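Putative C39-like peptidase (Bacillus anthracis, PDB 3ERV) is of unproven function but probably acts as a cysteine peptidase of the C39-like family, in the papain-like clan CA. Local coordinates at residues Pro111-Gln114 / Leu115-Tyr119; Met69-Ala72 / Asn73-Lys76; Glu91-Val94 / Gly95-Thr99. All coordinates share one frame; numbering follows the deposited sequence.

Interaction 1: Pro111-Gln114 / Leu115-Tyr119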
# COMPACT_ATOMS: atom_id res chain seq x y z
N PRO A 111 10.40 0.96 -3.04
CA PRO A 111 10.19 1.87 -4.17
C PRO A 111 9.01 2.79 -3.85
O PRO A 111 9.01 3.97 -4.17
CB PRO A 111 9.82 0.90 -5.33
CG PRO A 111 10.39 -0.48 -4.87
CD PRO A 111 10.18 -0.45 -3.38
N LEU A 112 8.01 2.24 -3.18
CA LEU A 112 6.88 3.06 -2.86
C LEU A 112 7.30 4.18 -1.88
O LEU A 112 6.86 5.33 -2.02
CB LEU A 112 5.73 2.22 -2.31
CG LEU A 112 4.35 2.87 -2.28
CD1 LEU A 112 3.90 3.47 -3.65
CD2 LEU A 112 3.31 1.82 -1.76
N PHE A 113 8.14 3.84 -0.90
CA PHE A 113 8.73 4.82 0.02
C PHE A 113 9.60 5.88 -0.70
O PHE A 113 9.53 7.08 -0.40
CB PHE A 113 9.57 4.11 1.09
CG PHE A 113 10.26 5.07 2.06
CD1 PHE A 113 9.52 5.90 2.90
CD2 PHE A 113 11.65 5.15 2.10
CE1 PHE A 113 10.12 6.75 3.80
CE2 PHE A 113 12.28 6.04 3.00
CZ PHE A 113 11.50 6.84 3.85
N GLN A 114 10.40 5.45 -1.66
CA GLN A 114 11.19 6.41 -2.40
C GLN A 114 10.29 7.44 -3.08
O GLN A 114 10.64 8.61 -3.16
CB GLN A 114 12.08 5.73 -3.44
CG GLN A 114 13.23 5.00 -2.84
CD GLN A 114 14.00 5.86 -1.82
OE1 GLN A 114 14.17 5.45 -0.66
NE2 GLN A 114 14.44 7.05 -2.23
N LEU A 115 9.13 7.00 -3.58
CA LEU A 115 8.27 7.92 -4.28
C LEU A 115 7.71 8.90 -3.25
O LEU A 115 7.58 10.08 -3.54
CB LEU A 115 7.14 7.19 -5.03
CG LEU A 115 6.13 8.01 -5.87
CD1 LEU A 115 6.84 9.05 -6.77
CD2 LEU A 115 5.27 7.09 -6.73
N ALA A 116 7.35 8.38 -2.06
CA ALA A 116 6.78 9.25 -1.03
C ALA A 116 7.78 10.36 -0.64
O ALA A 116 7.39 11.52 -0.39
CB ALA A 116 6.40 8.43 0.25
N LYS A 117 9.05 9.97 -0.54
CA LYS A 117 10.14 10.90 -0.21
C LYS A 117 10.36 12.01 -1.25
O LYS A 117 10.80 13.08 -0.90
CB LYS A 117 11.45 10.13 -0.07
CG LYS A 117 11.52 9.26 1.12
CD LYS A 117 12.86 9.51 1.82
CE LYS A 117 12.68 10.51 2.94
NZ LYS A 117 14.01 11.11 3.30
N LYS A 118 10.05 11.74 -2.52
CA LYS A 118 10.14 12.76 -3.54
C LYS A 118 9.28 13.95 -3.09
O LYS A 118 9.65 15.13 -3.26
CB LYS A 118 9.64 12.24 -4.89
CG LYS A 118 9.87 13.22 -6.04
CD LYS A 118 9.12 12.87 -7.35
CE LYS A 118 9.23 14.01 -8.38
NZ LYS A 118 8.01 14.88 -8.34
N TYR A 119 8.13 13.65 -2.50
CA TYR A 119 7.16 14.68 -2.18
C TYR A 119 7.24 15.14 -0.71
O TYR A 119 6.85 16.26 -0.40
CB TYR A 119 5.74 14.17 -2.47
CG TYR A 119 5.48 14.09 -3.92
CD1 TYR A 119 4.98 15.19 -4.62
CD2 TYR A 119 5.79 12.93 -4.64
CE1 TYR A 119 4.78 15.11 -5.96
CE2 TYR A 119 5.59 12.86 -5.98
CZ TYR A 119 5.09 13.94 -6.62
OH TYR A 119 4.89 13.85 -7.96
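Phe113 and Lys117 meet one turn apart on helix 109-119. The aliphatic part of Lys117 lies across one face of the Phe113 ring. Its CG sits 3.8 Å from the centroid of the Phe113 ring, 18° off the ring normal and shifted toward the rim, a CH-pi contact. The next carbon, Lys117 CD, comes 3.6 Å from Phe113 CZ. The ring is placed for this by its first torsion, with CG anti to the backbone N (chi1 178°). The Lys117 chain bends at chi2 and chi3, and its NZ is hydrogen-bonded to the carbonyl O of Pro121.

Behind the side chains, Lys117 N donates to Phe113 O at 2.9 Å and 161°, so the same pair is tied through the backbone. Leu115 N to Pro111 O and Ala116 N to Leu112 O, both 3.1 Å, continue the alpha-helical pattern on the preceding residues. Lys118 N bonds to Gln114 O in the same way.

The helix is amphipathic. Leu112, Leu115 and Ala116 pack on Leu55 of helix 50-61, and Leu115 also reaches Leu71 of helix 68-74. Phe113 and Ala116 lie against Ala124 of strand 124-126, while Gln114 stays exposed.

Interaction 2: Met69-Ala72 / Asn73-Lys76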
# COMPACT_ATOMS: atom_id res chain seq x y z
N MET A 69 -2.25 9.73 -11.33
CA MET A 69 -1.62 9.58 -12.65
C MET A 69 -0.16 10.03 -12.64
O MET A 69 0.72 9.44 -13.29
CB MET A 69 -2.41 10.35 -13.75
CG MET A 69 -3.95 9.94 -13.86
SD MET A 69 -4.09 8.18 -14.21
CE MET A 69 -3.01 8.07 -15.66
N LYS A 70 0.12 11.11 -11.91
CA LYS A 70 1.51 11.55 -11.82
C LYS A 70 2.33 10.52 -11.05
O LYS A 70 3.44 10.18 -11.41
CB LYS A 70 1.59 12.94 -11.14
CG LYS A 70 3.02 13.49 -11.05
CD LYS A 70 3.02 15.01 -11.40
CE LYS A 70 4.39 15.70 -11.25
NZ LYS A 70 4.87 15.74 -9.83
N LEU A 71 1.75 9.97 -9.99
CA LEU A 71 2.46 8.99 -9.18
C LEU A 71 2.67 7.69 -9.97
O LEU A 71 3.72 6.99 -9.82
CB LEU A 71 1.70 8.69 -7.87
CG LEU A 71 1.60 9.92 -6.94
CD1 LEU A 71 0.82 9.53 -5.69
CD2 LEU A 71 3.00 10.44 -6.54
N ALA A 72 1.67 7.35 -10.79
CA ALA A 72 1.77 6.17 -11.64
C ALA A 72 2.90 6.30 -12.67
O ALA A 72 3.54 5.30 -13.03
CB ALA A 72 0.48 5.90 -12.33
N ASN A 73 3.15 7.51 -13.16
CA ASN A 73 4.24 7.66 -14.08
C ASN A 73 5.58 7.68 -13.34
O ASN A 73 6.59 7.24 -13.88
CB ASN A 73 4.07 8.93 -14.92
CG ASN A 73 5.14 9.05 -15.96
OD1 ASN A 73 5.79 10.07 -16.07
ND2 ASN A 73 5.35 7.98 -16.72
N GLU A 74 5.59 8.21 -12.12
CA GLU A 74 6.83 8.43 -11.38
C GLU A 74 7.39 7.24 -10.61
O GLU A 74 8.57 7.20 -10.33
CB GLU A 74 6.70 9.65 -10.45
CG GLU A 74 6.67 10.98 -11.28
CD GLU A 74 6.32 12.19 -10.41
OE1 GLU A 74 5.91 11.99 -9.23
OE2 GLU A 74 6.45 13.34 -10.90
N ILE A 75 6.52 6.30 -10.25
CA ILE A 75 6.95 5.13 -9.54
C ILE A 75 8.01 4.41 -10.36
O ILE A 75 7.89 4.29 -11.57
CB ILE A 75 5.78 4.17 -9.17
CG1 ILE A 75 6.31 3.05 -8.28
CG2 ILE A 75 5.17 3.55 -10.40
CD1 ILE A 75 6.47 3.40 -6.87
N LYS A 76 9.08 3.98 -9.69
CA LYS A 76 10.13 3.24 -10.39
C LYS A 76 9.52 1.92 -10.92
O LYS A 76 8.70 1.28 -10.24
CB LYS A 76 11.27 2.99 -9.42
CG LYS A 76 12.41 2.06 -9.93
CD LYS A 76 13.56 2.02 -8.90
CE LYS A 76 14.84 1.34 -9.44
NZ LYS A 76 16.01 1.63 -8.53
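Glu74 OE2 is approached by two lysines. Lys70 NZ lies 3.1 Å from Glu74 OE2 in an i to i+4 salt bridge along the last turn of the short helix 68-74; its hydrogen bond is weak. Lys118 NZ makes a longer, weak ion pair with the same oxygen. The stronger partner of both Lys70 and Glu74 is Tyr119, whose OH is hydrogen-bonded to Glu74 OE1 and to Lys70 NZ. The carboxylate probably offsets the charge of the two lysines, whose ammonium groups lie close together here.

The two chains of the salt bridge cross rather than run side by side. Lys70 CG is anti to its backbone N (chi1 -178°), while Glu74 CG is anti to its own carbonyl carbon (chi1 -71°). This brings the carboxylate back over the lysine stem, with Glu74 CD 3.6 Å from Lys70 CG.

Backbone bonds underlie the pair. Glu74 N donates to Lys70 O at 3.0 Å, and Asn73 N to Met69 O at 3.1 Å. Buried Leu71 and Ala72 face Val52 of helix 50-61.

Ile75 is the first residue to leave helical backbone angles, yet its N still reaches back to Leu71 O at 2.9 Å. Its side chain packs on Leu115, and Ile75 CG2 lies 3.6 Å from Ala72 O.

Interaction 3: Glu91-Val94 / Gly95-Thr99. With EDO (1,2-ethanediol), chain B.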
# COMPACT_ATOMS: atom_id res chain seq x y z
N GLU A 91 12.19 -3.92 -6.13
CA GLU A 91 13.02 -3.04 -6.95
C GLU A 91 12.20 -1.92 -7.66
O GLU A 91 12.61 -0.77 -7.73
CB GLU A 91 13.84 -3.82 -7.94
CG GLU A 91 15.06 -3.03 -8.39
CD GLU A 91 15.73 -3.64 -9.63
OE1 GLU A 91 15.66 -4.89 -9.78
OE2 GLU A 91 16.34 -2.88 -10.43
N GLY A 92 11.02 -2.27 -8.12
CA GLY A 92 10.14 -1.28 -8.72
C GLY A 92 8.76 -1.89 -8.91
O GLY A 92 8.54 -3.09 -8.61
N PHE A 93 7.84 -1.08 -9.46
CA PHE A 93 6.57 -1.64 -9.88
C PHE A 93 6.80 -2.67 -10.97
O PHE A 93 7.44 -2.37 -11.98
CB PHE A 93 5.57 -0.54 -10.35
CG PHE A 93 4.22 -1.07 -10.64
CD1 PHE A 93 3.20 -0.94 -9.71
CD2 PHE A 93 3.97 -1.77 -11.84
CE1 PHE A 93 1.90 -1.48 -9.99
CE2 PHE A 93 2.70 -2.33 -12.11
CZ PHE A 93 1.67 -2.18 -11.20
N VAL A 94 6.24 -3.86 -10.81
CA VAL A 94 6.53 -4.96 -11.77
C VAL A 94 5.50 -5.02 -12.91
O VAL A 94 4.31 -5.38 -12.68
CB VAL A 94 6.61 -6.39 -11.08
CG1 VAL A 94 6.96 -7.51 -12.12
CG2 VAL A 94 7.61 -6.41 -9.95
N GLY A 95 5.94 -4.68 -14.11
CA GLY A 95 5.08 -4.76 -15.23
C GLY A 95 4.17 -3.54 -15.39
O GLY A 95 4.60 -2.40 -15.12
N ASN A 96 2.94 -3.79 -15.82
CA ASN A 96 2.06 -2.76 -16.37
C ASN A 96 1.09 -2.22 -15.33
O ASN A 96 0.21 -2.93 -14.85
CB ASN A 96 1.34 -3.30 -17.60
CG ASN A 96 0.83 -2.19 -18.50
OD1 ASN A 96 -0.05 -1.40 -18.09
ND2 ASN A 96 1.41 -2.08 -19.71
N ILE A 97 1.32 -0.97 -14.92
CA ILE A 97 0.45 -0.31 -13.95
C ILE A 97 -0.94 0.09 -14.54
O ILE A 97 -1.91 0.22 -13.81
CB ILE A 97 1.18 0.92 -13.36
CG1 ILE A 97 0.48 1.42 -12.07
CG2 ILE A 97 1.34 2.02 -14.46
CD1 ILE A 97 1.39 2.34 -11.22
N TYR A 98 -1.01 0.24 -15.87
CA TYR A 98 -2.15 0.86 -16.53
C TYR A 98 -3.23 -0.15 -16.95
O TYR A 98 -4.44 0.10 -16.76
CB TYR A 98 -1.70 1.57 -17.82
CG TYR A 98 -0.79 2.75 -17.56
CD1 TYR A 98 -1.26 3.88 -16.89
CD2 TYR A 98 0.55 2.73 -17.98
CE1 TYR A 98 -0.41 4.96 -16.63
CE2 TYR A 98 1.39 3.81 -17.73
CZ TYR A 98 0.90 4.91 -17.04
OH TYR A 98 1.76 5.95 -16.78
N THR A 99 -2.80 -1.26 -17.55
CA THR A 99 -3.79 -2.17 -18.16
C THR A 99 -3.63 -3.67 -17.84
O THR A 99 -2.55 -4.22 -18.00
CB THR A 99 -3.92 -1.98 -19.69
OG1 THR A 99 -4.94 -2.85 -20.18
CG2 THR A 99 -2.60 -2.29 -20.42
C1 EDO B . 3.60 0.94 -16.90
O1 EDO B . 3.89 0.15 -15.75
C2 EDO B . 4.45 0.59 -18.09
O2 EDO B . 3.95 -0.57 -18.75
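Phe93, in the short strand 93-94, reaches onto the loop that follows it, where Ile97 lies over one face of its ring. From CB, which points toward the loop, CG is anti to the backbone N (chi1 -174°). On one side of the ring, Phe93 CD2 comes 3.4 Å from Gly95 O, which lies at the ring edge near its plane. Farther along, Phe93 CE2 is 3.4 Å from Ile97 N. At the tip, Phe93 CZ approaches Ile97 CA at 3.5 Å. The other side, CD1 and CE1, meets CD1 and CG1 of Ile97. Ile97 CB stands 4.0 Å from the centroid of the Phe93 ring, 19° off its normal, a CH-pi contact shifted toward the rim.

Gly95 has a positive phi (83°), a conformation readily open to glycine. Asn96 OD1 accepts from Tyr98 N and, at 2.8 Å, from Thr99 N, on opposite faces of the amide plane: an Asx turn within an Asx motif.

Strand 93-94 edges a three-stranded sheet beside strand 77-82. Ile97 meets Val52 of helix 50-61 and Ala72 of helix 68-74, and Arg48 NH1 bonds Asn96 O and Thr99 O.

A 1,2-ethanediol, probably from the crystallisation liquor, bridges the bend: its O1 donates to Gly95 O and accepts from Ile97 N at 2.9 Å. With no clear hydrogen bond between the segments, the ring packs on the Ile97 side chain and the loop backbone.

All three contacts are local and lie in series along the chain. Interactions 1 and 2 each mix buried apolar residues with an exposed side; interaction 3 is buried. The helices of interactions 1 and 2 both pack on helix 50-61 and touch each other, through Leu115 on Leu71 and through Tyr119. Interaction 3 joins interaction 2 by a probable backbone bond from Phe93 N to Lys76 O, and by Ile97 on Ala72. Its link to interaction 1 is slighter, Pro111 against Glu91 and Gly92. Interactions 1 and 3 both set an aliphatic side chain over a phenylalanine face: a lysine stem on a partly exposed ring, an isoleucine on a buried one. Interaction 2 is a salt bridge.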